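Cytochrome P450 (Picrophilus torridus, PDB 2RFB) binds heme and probably acts as a monooxygenase, inserting one atom of molecular oxygen into its substrate. Local coordinates at residues A[212-217]-A[311-316]; A[73-78]-A[305-310]; A[15-20]-A[245-250]; A[208-213]-A[277-282]; A[200-205]-A[333-338]. One frame throughout, in Å; residues are numbered along the deposited sequence.

Interaction 1. Residues A[212-217]-A[311-316]; sequences DDALKN and DILNHF
This is an apolar helix-to-helix contact at the periphery of the molecule, where the short helix 211-216 crosses the C-terminal end of helix 298-315 and Leu313 bears on Ala214 and Leu215. The two axes run at 135° and stay 10.9 Å apart at their closest. CD1 of Leu313 does nearly all the touching: it lies 3.9 Å from Ala214 CB and 4.2 Å from Leu215 CG. Leu313 holds CG beside its own backbone N (chi1 -72°), which aims this branch at the neighbouring helix. Leu215 reaches over from a flank of its helix, and the two leucines lie antiparallel, side by side. In the cytochrome P450 fold these are the J and L helices, the latter following the cysteine ligand loop. Asn314 adds a partner at the more exposed margin, lying against Leu215. Ile312, the residue before Leu313, instead packs on Ile197 and Ile201 of helix 175-206 and on Ile86 of helix 75-86.

Interaction 2. Residues A[73-78]-A[305-310]; sequences DYKDFI and ASIALN
Ile307 meets Ile78 and Lys75 where helix 298-315 passes the start of helix 75-86, the L and D helices of the cytochrome P450 fold. Its CB points toward the other helix but stands back from it. There the side chain forks. CG2 takes the position anti to the backbone N and ends 4.2 Å from Ile78 CG2. CG1 stays beside the backbone N (chi1 -79°) and carries the terminal methyl, CD1, across to helix 75-86. That methyl makes the close contacts, 3.7 Å from Ile78 CG2 and 4.0 Å from Ile78 CB. The two side chains meet nearly perpendicular, so Ile307 arrives at the branch point of Ile78 rather than along its chain. Ile78 also rests on Leu300 and Leu303 of helix 298-315, and its side chain is about 9 Å from the heme. One turn earlier, Lys75 turns its ammonium end away and offers the tip of Ile307 mainly the start of its chain and its backbone: Lys75 O lies 4.2 Å from Ile307 CD1.

Interaction 3. Residues A[15-20]-A[245-250]; sequences VYKYSD and YINNKK
Ile246 O, in the residue that lies against Asp20, accepts the amide of Lys249 at 2.6 Å from Lys249 N, the shortest polar bond here. The return bond, from Ile246 N to Lys249 O, is 2.9 Å long, and together they close a type I' turn whose two middle residues, Asn247 and Asn248, both have positive phi. The tight turn presents Ile246 and Asn247 to the beginning of helix 18-26. From Ile246 the branch methyl CG2, anti to its backbone N, does the touching: it stands 3.6 Å from Asp20 OD1 and 3.8 Å from Asp20 CG, the two side chains passing in opposite senses. The methyl packs on the carboxylate without offering it a polar bond. Asp20 sits in the first turn of its helix, where the helix end would probably favour a negative charge. Its backbone amide makes a weak bond to the carbonyl of Lys17, the N-cap residue. Lys17 approaches Asn247 at the exposed margin, while its ammonium forms a salt bridge with Asp5. Beyond Asp20, Ile246 is covered by His23 and Val24 of the same helix and by Pro6. The arrangement is a beta hairpin with a two-residue type I' turn, strands 244-246 and 249-251, packed on the B helix of the cytochrome P450 fold.

Interaction 4. Residues A[208-213]-A[277-282]; sequences PDIIDD and FKIGRR
Residues 277-279 run extended past the start of helix 211-216, bringing the CA atoms of Asp213 and Ile279 to 8.1 Å and those of Ile210 and Phe277 to 9.2 Å, before Gly280, with positive phi, turns the chain away. Positions three apart on one side thus match positions two apart on the other. Ile210 takes the middle: its CG1 stands anti to the backbone N (chi1 -169°), which sends CD1 out to the loop. That methyl lies 3.9 Å from Phe277 CD2 and 4.0 Å from Ile279 CD1. Its approach to the phenyl ring is oblique, with the two side chains crossing at about a right angle. Ile279 CD1 in turn nestles against the methylene of Asp213, 3.7 Å from Asp213 CB, while the carboxylate points elsewhere. Behind the contact, Phe277 meets Tyr228 edge to face and touches Phe221, both of helix 218-228. Further along, Arg281 forms a salt bridge with Glu224; Glu224 and Arg227 match the ExxR motif of the K helix, and Arg281 probably completes the E-R-R triad. The loop lies in the chain ahead of the heme-ligand Cys295. The contact itself consists of carbon against carbon, even for Asp213, and it therefore gives cohesion through close packing, with directional polar bonding supplied by neighbours such as Lys278 and Arg281.

Interaction 5. Residues A[200-205]-A[333-338]; sequences MIRVID and MVLGYD
Arg202 carries the helix side of this contact with Leu335 and Tyr337. Before it, Met200 packs on Ala305 and Ile201 on Ile312, both of helix 298-315. Arg202 itself is stretched out from CG to NE, and its methylenes pass the tyrosine hydroxyl: Tyr337 OH lies 3.1 Å from Arg202 CD and 3.3 Å from Arg202 CB. CB stands at the ring edge, and the guanidinium plane is turned 88° from the ring. At the far end Leu335 CD1 meets the guanidinium edge in its plane, 3.9 Å from Arg202 NH1. NE forms a salt bridge with Glu206, and Tyr229 adds a cation-pi contact. The same Tyr337 OH is hydrogen-bonded to Tyr323 OH. Replacing Tyr337 by an alanine would probably leave the Tyr323 hydroxyl without this partner and the arginine methylenes without their support. A long central helix bordered by a C-terminal loop in this way belongs to the cytochrome P450 fold, with 175-206 as its long distal-side helix.

Interactions 1, 2, 4 and 5 form one connected body, and interaction 3 stands apart, its centre 29 to 39 Å from the others. Interactions 1 and 4 share Asp212 and Asp213 on helix 211-216, with centres 11 Å apart; interactions 1 and 2 share helix 298-315, at 13 Å. Interaction 5 joins the group through helix 175-206: Val203 CG2 lies 3.5 Å from Phe277 CE1 of interaction 4, Ile201 CD1 3.6 Å from Ile312 CD1 of interaction 1, and Met200 CE 3.4 Å from Ala305 O of interaction 2. None includes His55, Arg59, Arg238, His293 or the axial Cys295, but the side chains of Ile78 and Leu335 lie about 9 and 10 Å from the heme. In interaction 3, Ile246 lies about 10 Å from heme-binding Arg238, between side chains.

Interaction 1. Residues A[212-217]-A[311-316]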
# COMPACT_ATOMS: atom_id res chain seq x y z
N ASP A 212 22.56 7.99 10.94
CA ASP A 212 22.84 7.28 12.18
C ASP A 212 21.56 6.99 12.96
O ASP A 212 21.35 5.85 13.40
CB ASP A 212 23.83 8.05 13.06
CG ASP A 212 25.25 8.03 12.51
OD1 ASP A 212 25.65 7.06 11.81
OD2 ASP A 212 25.99 9.01 12.80
N ASP A 213 20.69 7.98 13.14
CA ASP A 213 19.49 7.69 13.91
C ASP A 213 18.62 6.68 13.18
O ASP A 213 18.01 5.83 13.82
CB ASP A 213 18.67 8.92 14.17
CG ASP A 213 19.35 9.90 15.06
OD1 ASP A 213 20.27 9.55 15.86
OD2 ASP A 213 18.90 11.05 14.95
N ALA A 214 18.56 6.76 11.86
CA ALA A 214 17.77 5.82 11.06
C ALA A 214 18.26 4.40 11.29
O ALA A 214 17.46 3.48 11.39
CB ALA A 214 17.84 6.18 9.58
N LEU A 215 19.58 4.22 11.37
CA LEU A 215 20.17 2.90 11.57
C LEU A 215 19.84 2.33 12.94
O LEU A 215 19.70 1.12 13.05
CB LEU A 215 21.69 2.90 11.35
CG LEU A 215 22.06 2.79 9.86
CD1 LEU A 215 23.55 3.02 9.59
CD2 LEU A 215 21.59 1.46 9.26
N LYS A 216 19.72 3.19 13.94
CA LYS A 216 19.51 2.78 15.30
C LYS A 216 18.04 2.51 15.56
O LYS A 216 17.70 1.92 16.57
CB LYS A 216 20.04 3.83 16.28
CG LYS A 216 21.55 3.81 16.43
CD LYS A 216 22.05 5.09 17.06
CE LYS A 216 23.44 4.92 17.63
NZ LYS A 216 24.51 4.93 16.56
N ASN A 217 17.18 2.99 14.67
CA ASN A 217 15.75 2.74 14.80
C ASN A 217 15.10 2.73 13.44
O ASN A 217 14.44 3.67 13.06
CB ASN A 217 15.09 3.78 15.71
CG ASN A 217 13.60 3.46 16.07
OD1 ASN A 217 13.03 4.17 16.90
ND2 ASN A 217 12.99 2.42 15.47
N ASP A 311 19.34 -2.09 3.97
CA ASP A 311 20.14 -2.40 2.81
C ASP A 311 20.57 -1.17 2.02
O ASP A 311 21.71 -1.14 1.52
CB ASP A 311 19.38 -3.34 1.88
CG ASP A 311 19.41 -4.77 2.37
OD1 ASP A 311 20.13 -5.07 3.37
OD2 ASP A 311 18.73 -5.59 1.73
N ILE A 312 19.69 -0.17 1.89
CA ILE A 312 20.06 0.99 1.11
C ILE A 312 21.10 1.73 1.90
O ILE A 312 22.10 2.15 1.39
CB ILE A 312 18.87 1.89 0.81
CG1 ILE A 312 18.02 1.31 -0.30
CG2 ILE A 312 19.28 3.33 0.50
CD1 ILE A 312 16.62 1.95 -0.31
N LEU A 313 20.88 1.87 3.19
CA LEU A 313 21.85 2.63 3.96
C LEU A 313 23.22 1.98 4.02
O LEU A 313 24.22 2.71 4.05
CB LEU A 313 21.31 3.00 5.33
CG LEU A 313 20.21 4.08 5.35
CD1 LEU A 313 19.65 4.21 6.75
CD2 LEU A 313 20.81 5.38 4.96
N ASN A 314 23.31 0.64 4.01
CA ASN A 314 24.63 -0.01 4.07
C ASN A 314 25.33 -0.15 2.71
O ASN A 314 26.50 -0.48 2.64
CB ASN A 314 24.55 -1.40 4.74
CG ASN A 314 24.30 -1.32 6.23
OD1 ASN A 314 23.17 -1.48 6.68
ND2 ASN A 314 25.33 -1.07 7.00
N HIS A 315 24.59 0.06 1.63
CA HIS A 315 25.15 -0.06 0.31
C HIS A 315 25.78 1.25 -0.19
O HIS A 315 26.83 1.23 -0.80
CB HIS A 315 24.09 -0.57 -0.69
CG HIS A 315 24.69 -1.03 -1.98
ND1 HIS A 315 24.76 -0.21 -3.09
CD2 HIS A 315 25.31 -2.18 -2.32
CE1 HIS A 315 25.39 -0.86 -4.06
NE2 HIS A 315 25.74 -2.06 -3.62
N PHE A 316 25.14 2.38 0.09
CA PHE A 316 25.68 3.68 -0.33
C PHE A 316 26.38 4.45 0.82
O PHE A 316 25.96 4.39 1.95
CB PHE A 316 24.54 4.52 -0.95
CG PHE A 316 23.85 3.84 -2.12
CD1 PHE A 316 24.47 3.77 -3.37
CD2 PHE A 316 22.59 3.27 -1.96
CE1 PHE A 316 23.82 3.13 -4.45
CE2 PHE A 316 21.95 2.63 -3.03
CZ PHE A 316 22.54 2.57 -4.27

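Interaction 2. Residues A[73-78]-A[305-310]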
# COMPACT_ATOMS: atom_id res chain seq x y z
N ASP A 73 8.03 -14.92 9.54
CA ASP A 73 8.63 -16.10 8.89
C ASP A 73 9.23 -15.77 7.52
O ASP A 73 10.01 -16.57 6.98
CB ASP A 73 7.64 -17.26 8.77
CG ASP A 73 6.95 -17.59 10.07
OD1 ASP A 73 7.65 -17.77 11.10
OD2 ASP A 73 5.70 -17.65 10.08
N TYR A 74 8.85 -14.63 6.94
CA TYR A 74 9.39 -14.21 5.63
C TYR A 74 10.63 -13.32 5.73
O TYR A 74 11.15 -12.88 4.70
CB TYR A 74 8.31 -13.53 4.74
CG TYR A 74 7.25 -14.51 4.32
CD1 TYR A 74 6.01 -14.54 4.97
CD2 TYR A 74 7.52 -15.45 3.33
CE1 TYR A 74 5.04 -15.46 4.61
CE2 TYR A 74 6.57 -16.38 2.96
CZ TYR A 74 5.33 -16.38 3.60
OH TYR A 74 4.39 -17.34 3.24
N LYS A 75 11.10 -13.04 6.94
CA LYS A 75 12.26 -12.15 7.08
C LYS A 75 13.52 -12.60 6.27
O LYS A 75 14.10 -11.81 5.51
CB LYS A 75 12.59 -11.93 8.57
CG LYS A 75 13.80 -11.04 8.86
CD LYS A 75 14.33 -11.30 10.27
CE LYS A 75 15.84 -11.63 10.25
NZ LYS A 75 16.25 -12.49 11.40
N ASP A 76 13.95 -13.85 6.41
CA ASP A 76 15.17 -14.25 5.70
C ASP A 76 14.99 -14.18 4.16
O ASP A 76 15.89 -13.72 3.43
CB ASP A 76 15.69 -15.61 6.18
CG ASP A 76 16.20 -15.57 7.64
OD1 ASP A 76 15.70 -14.79 8.46
OD2 ASP A 76 17.10 -16.35 7.99
N PHE A 77 13.82 -14.61 3.69
CA PHE A 77 13.52 -14.48 2.29
C PHE A 77 13.57 -13.02 1.80
O PHE A 77 14.09 -12.76 0.69
CB PHE A 77 12.19 -15.13 1.94
CG PHE A 77 11.81 -14.96 0.49
CD1 PHE A 77 12.43 -15.71 -0.51
CD2 PHE A 77 10.87 -14.03 0.11
CE1 PHE A 77 12.11 -15.54 -1.88
CE2 PHE A 77 10.54 -13.86 -1.26
CZ PHE A 77 11.16 -14.63 -2.24
N ILE A 78 13.08 -12.07 2.60
CA ILE A 78 13.09 -10.66 2.18
C ILE A 78 14.51 -10.10 2.19
O ILE A 78 14.92 -9.41 1.26
CB ILE A 78 12.08 -9.80 2.97
CG1 ILE A 78 10.65 -10.28 2.77
CG2 ILE A 78 12.17 -8.34 2.58
CD1 ILE A 78 9.80 -9.87 3.88
N ALA A 305 10.04 -2.31 4.22
CA ALA A 305 10.67 -1.00 4.23
C ALA A 305 11.88 -1.03 5.17
O ALA A 305 13.00 -0.54 4.83
CB ALA A 305 9.67 0.06 4.70
N SER A 306 11.68 -1.66 6.31
CA SER A 306 12.76 -1.71 7.30
C SER A 306 14.04 -2.39 6.74
O SER A 306 15.18 -1.93 7.01
CB SER A 306 12.28 -2.46 8.51
OG SER A 306 13.39 -2.88 9.25
N ILE A 307 13.86 -3.46 5.97
CA ILE A 307 15.03 -4.15 5.44
C ILE A 307 15.57 -3.30 4.29
O ILE A 307 16.79 -3.19 4.13
CB ILE A 307 14.66 -5.61 5.00
CG1 ILE A 307 14.57 -6.55 6.19
CG2 ILE A 307 15.56 -6.15 3.90
CD1 ILE A 307 13.48 -7.65 5.98
N ALA A 308 14.66 -2.71 3.49
CA ALA A 308 15.06 -1.85 2.37
C ALA A 308 15.92 -0.70 2.85
O ALA A 308 17.00 -0.46 2.34
CB ALA A 308 13.85 -1.33 1.57
N LEU A 309 15.44 0.01 3.87
CA LEU A 309 16.25 1.03 4.53
C LEU A 309 17.61 0.49 4.97
O LEU A 309 18.66 1.02 4.58
CB LEU A 309 15.52 1.57 5.75
CG LEU A 309 16.14 2.78 6.45
CD1 LEU A 309 16.08 4.09 5.56
CD2 LEU A 309 15.35 2.93 7.72
N ASN A 310 17.62 -0.57 5.75
CA ASN A 310 18.89 -1.07 6.15
C ASN A 310 19.84 -1.36 4.95
O ASN A 310 21.01 -0.92 4.93
CB ASN A 310 18.74 -2.30 7.03
CG ASN A 310 19.99 -2.62 7.77
OD1 ASN A 310 20.27 -3.76 8.06
ND2 ASN A 310 20.77 -1.60 8.06

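Interaction 3. Residues A[15-20]-A[245-250]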
# COMPACT_ATOMS: atom_id res chain seq x y z
N VAL A 15 -12.06 16.20 3.10
CA VAL A 15 -11.83 16.13 4.56
C VAL A 15 -10.37 16.06 4.83
O VAL A 15 -9.67 15.15 4.35
CB VAL A 15 -12.55 14.92 5.17
CG1 VAL A 15 -12.28 14.78 6.67
CG2 VAL A 15 -14.08 15.08 4.93
N TYR A 16 -9.89 17.03 5.60
CA TYR A 16 -8.45 17.29 5.72
C TYR A 16 -7.87 17.14 7.11
O TYR A 16 -6.73 16.74 7.24
CB TYR A 16 -8.17 18.73 5.30
CG TYR A 16 -8.50 19.04 3.89
CD1 TYR A 16 -9.63 19.80 3.59
CD2 TYR A 16 -7.68 18.60 2.84
CE1 TYR A 16 -9.93 20.11 2.29
CE2 TYR A 16 -7.98 18.91 1.52
CZ TYR A 16 -9.12 19.65 1.26
OH TYR A 16 -9.46 19.99 -0.03
N LYS A 17 -8.62 17.54 8.13
CA LYS A 17 -8.17 17.55 9.50
C LYS A 17 -8.08 16.15 9.98
O LYS A 17 -8.91 15.32 9.64
CB LYS A 17 -9.17 18.26 10.40
CG LYS A 17 -9.25 19.76 10.27
CD LYS A 17 -10.14 20.29 11.37
CE LYS A 17 -11.63 20.40 11.01
NZ LYS A 17 -12.37 21.25 12.04
N TYR A 18 -7.05 15.89 10.79
CA TYR A 18 -6.81 14.56 11.33
C TYR A 18 -8.01 14.01 12.09
O TYR A 18 -8.43 12.91 11.81
CB TYR A 18 -5.56 14.57 12.20
CG TYR A 18 -5.13 13.23 12.81
CD1 TYR A 18 -3.96 12.61 12.40
CD2 TYR A 18 -5.87 12.64 13.85
CE1 TYR A 18 -3.55 11.40 12.96
CE2 TYR A 18 -5.47 11.43 14.43
CZ TYR A 18 -4.30 10.82 14.00
OH TYR A 18 -3.91 9.61 14.57
N SER A 19 -8.60 14.76 13.02
CA SER A 19 -9.75 14.20 13.69
C SER A 19 -10.91 13.92 12.78
O SER A 19 -11.68 13.01 13.07
CB SER A 19 -10.22 15.04 14.87
OG SER A 19 -10.15 16.38 14.50
N ASP A 20 -11.06 14.68 11.69
CA ASP A 20 -12.17 14.44 10.78
C ASP A 20 -11.89 13.24 9.88
O ASP A 20 -12.78 12.42 9.65
CB ASP A 20 -12.46 15.67 9.94
CG ASP A 20 -13.01 16.79 10.75
OD1 ASP A 20 -13.66 16.53 11.80
OD2 ASP A 20 -12.83 17.94 10.33
N TYR A 245 -23.35 14.84 10.57
CA TYR A 245 -22.78 16.16 10.68
C TYR A 245 -21.31 16.09 10.98
O TYR A 245 -20.85 15.30 11.78
CB TYR A 245 -23.49 16.93 11.78
CG TYR A 245 -24.92 17.33 11.47
CD1 TYR A 245 -26.00 16.47 11.73
CD2 TYR A 245 -25.20 18.61 10.96
CE1 TYR A 245 -27.30 16.85 11.44
CE2 TYR A 245 -26.51 19.00 10.67
CZ TYR A 245 -27.55 18.13 10.92
OH TYR A 245 -28.88 18.55 10.67
N ILE A 246 -20.54 16.91 10.28
CA ILE A 246 -19.15 17.12 10.64
C ILE A 246 -18.99 18.62 10.75
O ILE A 246 -19.62 19.36 9.97
CB ILE A 246 -18.29 16.59 9.59
CG1 ILE A 246 -18.70 15.14 9.33
CG2 ILE A 246 -16.77 16.78 9.97
CD1 ILE A 246 -17.58 14.25 8.87
N ASN A 247 -18.23 19.09 11.74
CA ASN A 247 -18.06 20.53 11.91
C ASN A 247 -19.33 21.26 11.54
O ASN A 247 -19.32 22.20 10.76
CB ASN A 247 -16.86 21.04 11.08
CG ASN A 247 -16.60 22.50 11.30
OD1 ASN A 247 -16.64 23.30 10.36
ND2 ASN A 247 -16.40 22.88 12.56
N ASN A 248 -20.45 20.77 12.09
CA ASN A 248 -21.79 21.38 11.94
C ASN A 248 -22.39 21.51 10.53
O ASN A 248 -23.33 22.28 10.31
CB ASN A 248 -21.84 22.73 12.66
CG ASN A 248 -22.36 22.62 14.08
OD1 ASN A 248 -21.69 23.04 15.01
ND2 ASN A 248 -23.56 22.06 14.24
N LYS A 249 -21.82 20.74 9.60
CA LYS A 249 -22.28 20.61 8.22
C LYS A 249 -22.99 19.28 8.12
O LYS A 249 -22.43 18.25 8.54
CB LYS A 249 -21.07 20.52 7.28
CG LYS A 249 -20.13 21.73 7.27
CD LYS A 249 -20.90 23.00 6.86
CE LYS A 249 -20.09 23.78 5.83
NZ LYS A 249 -21.02 24.63 5.00
N LYS A 250 -24.18 19.28 7.52
CA LYS A 250 -24.87 18.04 7.14
C LYS A 250 -24.27 17.41 5.89
O LYS A 250 -24.36 17.98 4.81
CB LYS A 250 -26.35 18.30 6.91
CG LYS A 250 -27.22 17.06 6.90
CD LYS A 250 -28.63 17.45 7.36
CE LYS A 250 -29.54 16.24 7.60
NZ LYS A 250 -30.87 16.72 8.06

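Interaction 4. Residues A[208-213]-A[277-282]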
# COMPACT_ATOMS: atom_id res chain seq x y z
N PRO A 208 20.59 14.73 5.47
CA PRO A 208 21.73 13.80 5.50
C PRO A 208 22.33 13.42 6.87
O PRO A 208 23.08 12.45 6.96
CB PRO A 208 22.78 14.48 4.60
CG PRO A 208 22.37 15.92 4.55
CD PRO A 208 20.88 15.96 4.71
N ASP A 209 22.07 14.12 7.95
CA ASP A 209 22.67 13.55 9.15
C ASP A 209 21.70 12.71 9.99
O ASP A 209 22.01 12.34 11.13
CB ASP A 209 23.49 14.58 9.97
CG ASP A 209 22.75 15.87 10.18
OD1 ASP A 209 23.41 16.94 10.11
OD2 ASP A 209 21.52 15.80 10.38
N ILE A 210 20.56 12.39 9.38
CA ILE A 210 19.53 11.54 9.99
C ILE A 210 20.00 10.09 9.98
O ILE A 210 19.42 9.25 10.64
CB ILE A 210 18.21 11.64 9.21
CG1 ILE A 210 17.04 10.99 9.96
CG2 ILE A 210 18.32 10.92 7.90
CD1 ILE A 210 16.39 11.83 11.10
N ILE A 211 21.05 9.82 9.21
CA ILE A 211 21.40 8.46 8.84
C ILE A 211 21.68 7.55 10.04
O ILE A 211 21.09 6.48 10.14
CB ILE A 211 22.57 8.43 7.81
CG1 ILE A 211 22.03 8.70 6.40
CG2 ILE A 211 23.28 7.07 7.82
CD1 ILE A 211 23.08 9.09 5.38
N ASP A 212 22.56 7.99 10.94
CA ASP A 212 22.84 7.28 12.18
C ASP A 212 21.56 6.99 12.96
O ASP A 212 21.35 5.85 13.40
CB ASP A 212 23.83 8.05 13.06
CG ASP A 212 25.25 8.03 12.51
OD1 ASP A 212 25.65 7.06 11.81
OD2 ASP A 212 25.99 9.01 12.80
N ASP A 213 20.69 7.98 13.14
CA ASP A 213 19.49 7.69 13.91
C ASP A 213 18.62 6.68 13.18
O ASP A 213 18.01 5.83 13.82
CB ASP A 213 18.67 8.92 14.17
CG ASP A 213 19.35 9.90 15.06
OD1 ASP A 213 20.27 9.55 15.86
OD2 ASP A 213 18.90 11.05 14.95
N PHE A 277 10.79 16.29 10.11
CA PHE A 277 10.99 14.89 10.28
C PHE A 277 11.59 14.56 11.64
O PHE A 277 12.76 14.83 11.90
CB PHE A 277 11.93 14.40 9.18
CG PHE A 277 11.90 12.94 8.97
CD1 PHE A 277 11.02 12.39 8.04
CD2 PHE A 277 12.76 12.10 9.71
CE1 PHE A 277 11.00 11.02 7.84
CE2 PHE A 277 12.75 10.72 9.51
CZ PHE A 277 11.87 10.18 8.56
N LYS A 278 10.80 13.95 12.49
CA LYS A 278 11.25 13.57 13.82
C LYS A 278 10.85 12.13 14.04
O LYS A 278 9.63 11.81 14.07
CB LYS A 278 10.55 14.42 14.87
CG LYS A 278 10.64 15.94 14.68
CD LYS A 278 10.62 16.63 16.07
CE LYS A 278 9.82 17.93 16.08
NZ LYS A 278 9.89 18.57 17.44
N ILE A 279 11.86 11.26 14.15
CA ILE A 279 11.68 9.87 14.56
C ILE A 279 11.20 9.90 16.00
O ILE A 279 11.69 10.71 16.78
CB ILE A 279 13.02 9.08 14.55
CG1 ILE A 279 13.59 8.91 13.18
CG2 ILE A 279 12.88 7.71 15.19
CD1 ILE A 279 15.11 8.68 13.22
N GLY A 280 10.28 9.00 16.34
CA GLY A 280 9.85 8.76 17.73
C GLY A 280 8.66 9.59 18.17
O GLY A 280 8.50 9.83 19.36
N ARG A 281 7.84 10.04 17.23
CA ARG A 281 6.57 10.71 17.56
C ARG A 281 5.55 9.75 18.18
O ARG A 281 5.56 8.54 17.91
CB ARG A 281 5.95 11.34 16.31
CG ARG A 281 6.66 12.57 15.85
CD ARG A 281 6.13 12.90 14.53
NE ARG A 281 6.82 13.98 13.82
CZ ARG A 281 6.67 15.27 14.12
NH1 ARG A 281 5.89 15.64 15.13
NH2 ARG A 281 7.31 16.19 13.40
N ARG A 282 4.65 10.33 18.99
CA ARG A 282 3.76 9.58 19.89
C ARG A 282 2.43 9.22 19.24
O ARG A 282 1.86 8.14 19.51
CB ARG A 282 3.45 10.42 21.11
CG ARG A 282 4.69 11.06 21.75
CD ARG A 282 4.46 11.34 23.25
NE ARG A 282 4.20 10.13 24.05
CZ ARG A 282 3.97 10.15 25.37
NH1 ARG A 282 3.98 11.30 26.04
NH2 ARG A 282 3.75 9.02 26.03

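Interaction 5. Residues A[200-205]-A[333-338]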
# COMPACT_ATOMS: atom_id res chain seq x y z
N MET A 200 11.58 7.11 1.40
CA MET A 200 12.64 7.05 2.43
C MET A 200 13.97 7.56 1.87
O MET A 200 14.81 8.12 2.61
CB MET A 200 12.86 5.65 2.98
CG MET A 200 11.55 5.02 3.53
SD MET A 200 11.96 3.57 4.51
CE MET A 200 12.38 2.38 3.25
N ILE A 201 14.16 7.38 0.56
CA ILE A 201 15.44 7.78 -0.02
C ILE A 201 15.39 9.31 -0.07
O ILE A 201 16.36 9.99 0.25
CB ILE A 201 15.71 7.10 -1.41
CG1 ILE A 201 15.99 5.61 -1.22
CG2 ILE A 201 16.85 7.79 -2.18
CD1 ILE A 201 15.84 4.76 -2.48
N ARG A 202 14.23 9.86 -0.40
CA ARG A 202 14.06 11.29 -0.35
C ARG A 202 14.27 11.90 1.07
O ARG A 202 14.84 12.98 1.23
CB ARG A 202 12.67 11.61 -0.88
CG ARG A 202 12.35 13.03 -0.90
CD ARG A 202 11.02 13.25 -1.53
NE ARG A 202 10.67 14.68 -1.46
CZ ARG A 202 9.47 15.16 -1.74
NH1 ARG A 202 8.48 14.36 -2.13
NH2 ARG A 202 9.25 16.44 -1.63
N VAL A 203 13.82 11.24 2.12
CA VAL A 203 14.09 11.82 3.44
C VAL A 203 15.61 11.89 3.61
O VAL A 203 16.15 12.94 4.01
CB VAL A 203 13.45 11.03 4.60
CG1 VAL A 203 13.99 11.53 5.97
CG2 VAL A 203 11.93 11.07 4.51
N ILE A 204 16.29 10.78 3.31
CA ILE A 204 17.74 10.72 3.52
C ILE A 204 18.46 11.85 2.73
O ILE A 204 19.24 12.60 3.31
CB ILE A 204 18.36 9.38 3.11
CG1 ILE A 204 17.75 8.20 3.90
CG2 ILE A 204 19.88 9.45 3.30
CD1 ILE A 204 17.93 8.33 5.41
N ASP A 205 18.18 11.93 1.42
CA ASP A 205 18.61 13.04 0.57
C ASP A 205 18.39 14.39 1.23
O ASP A 205 19.24 15.26 1.13
CB ASP A 205 17.82 13.01 -0.76
CG ASP A 205 18.11 14.22 -1.67
OD1 ASP A 205 17.20 15.07 -1.86
OD2 ASP A 205 19.25 14.30 -2.19
N MET A 333 -3.09 11.42 -6.29
CA MET A 333 -3.55 10.50 -5.29
C MET A 333 -2.40 9.77 -4.55
O MET A 333 -2.63 9.23 -3.47
CB MET A 333 -4.48 9.50 -5.94
CG MET A 333 -5.04 8.49 -4.95
SD MET A 333 -6.41 7.53 -5.73
CE MET A 333 -6.36 6.14 -4.52
N VAL A 334 -1.20 9.75 -5.10
CA VAL A 334 -0.10 8.96 -4.48
C VAL A 334 1.13 9.85 -4.45
O VAL A 334 1.13 10.93 -5.07
CB VAL A 334 0.20 7.65 -5.25
CG1 VAL A 334 -1.06 6.80 -5.43
CG2 VAL A 334 0.86 7.96 -6.60
N LEU A 335 2.18 9.44 -3.77
CA LEU A 335 3.37 10.25 -3.72
C LEU A 335 4.63 9.38 -3.82
O LEU A 335 4.89 8.52 -2.95
CB LEU A 335 3.36 11.10 -2.45
CG LEU A 335 4.63 11.92 -2.12
CD1 LEU A 335 4.96 12.95 -3.22
CD2 LEU A 335 4.56 12.59 -0.76
N GLY A 336 5.42 9.60 -4.86
CA GLY A 336 6.56 8.76 -5.09
C GLY A 336 7.26 9.16 -6.36
O GLY A 336 6.82 10.10 -7.07
N TYR A 337 8.34 8.45 -6.66
CA TYR A 337 9.15 8.79 -7.82
C TYR A 337 8.72 7.97 -9.01
O TYR A 337 8.29 6.83 -8.88
CB TYR A 337 10.63 8.51 -7.53
CG TYR A 337 11.20 9.54 -6.61
CD1 TYR A 337 10.94 9.48 -5.23
CD2 TYR A 337 11.94 10.62 -7.12
CE1 TYR A 337 11.43 10.45 -4.38
CE2 TYR A 337 12.45 11.58 -6.27
CZ TYR A 337 12.19 11.47 -4.89
OH TYR A 337 12.64 12.44 -4.03
N ASP A 338 8.81 8.57 -10.18
CA ASP A 338 8.56 7.85 -11.38
C ASP A 338 9.84 7.08 -11.66
O ASP A 338 9.79 5.87 -11.89
CB ASP A 338 8.24 8.83 -12.49
CG ASP A 338 8.12 8.15 -13.86
OD1 ASP A 338 7.75 6.97 -13.94
OD2 ASP A 338 8.37 8.83 -14.85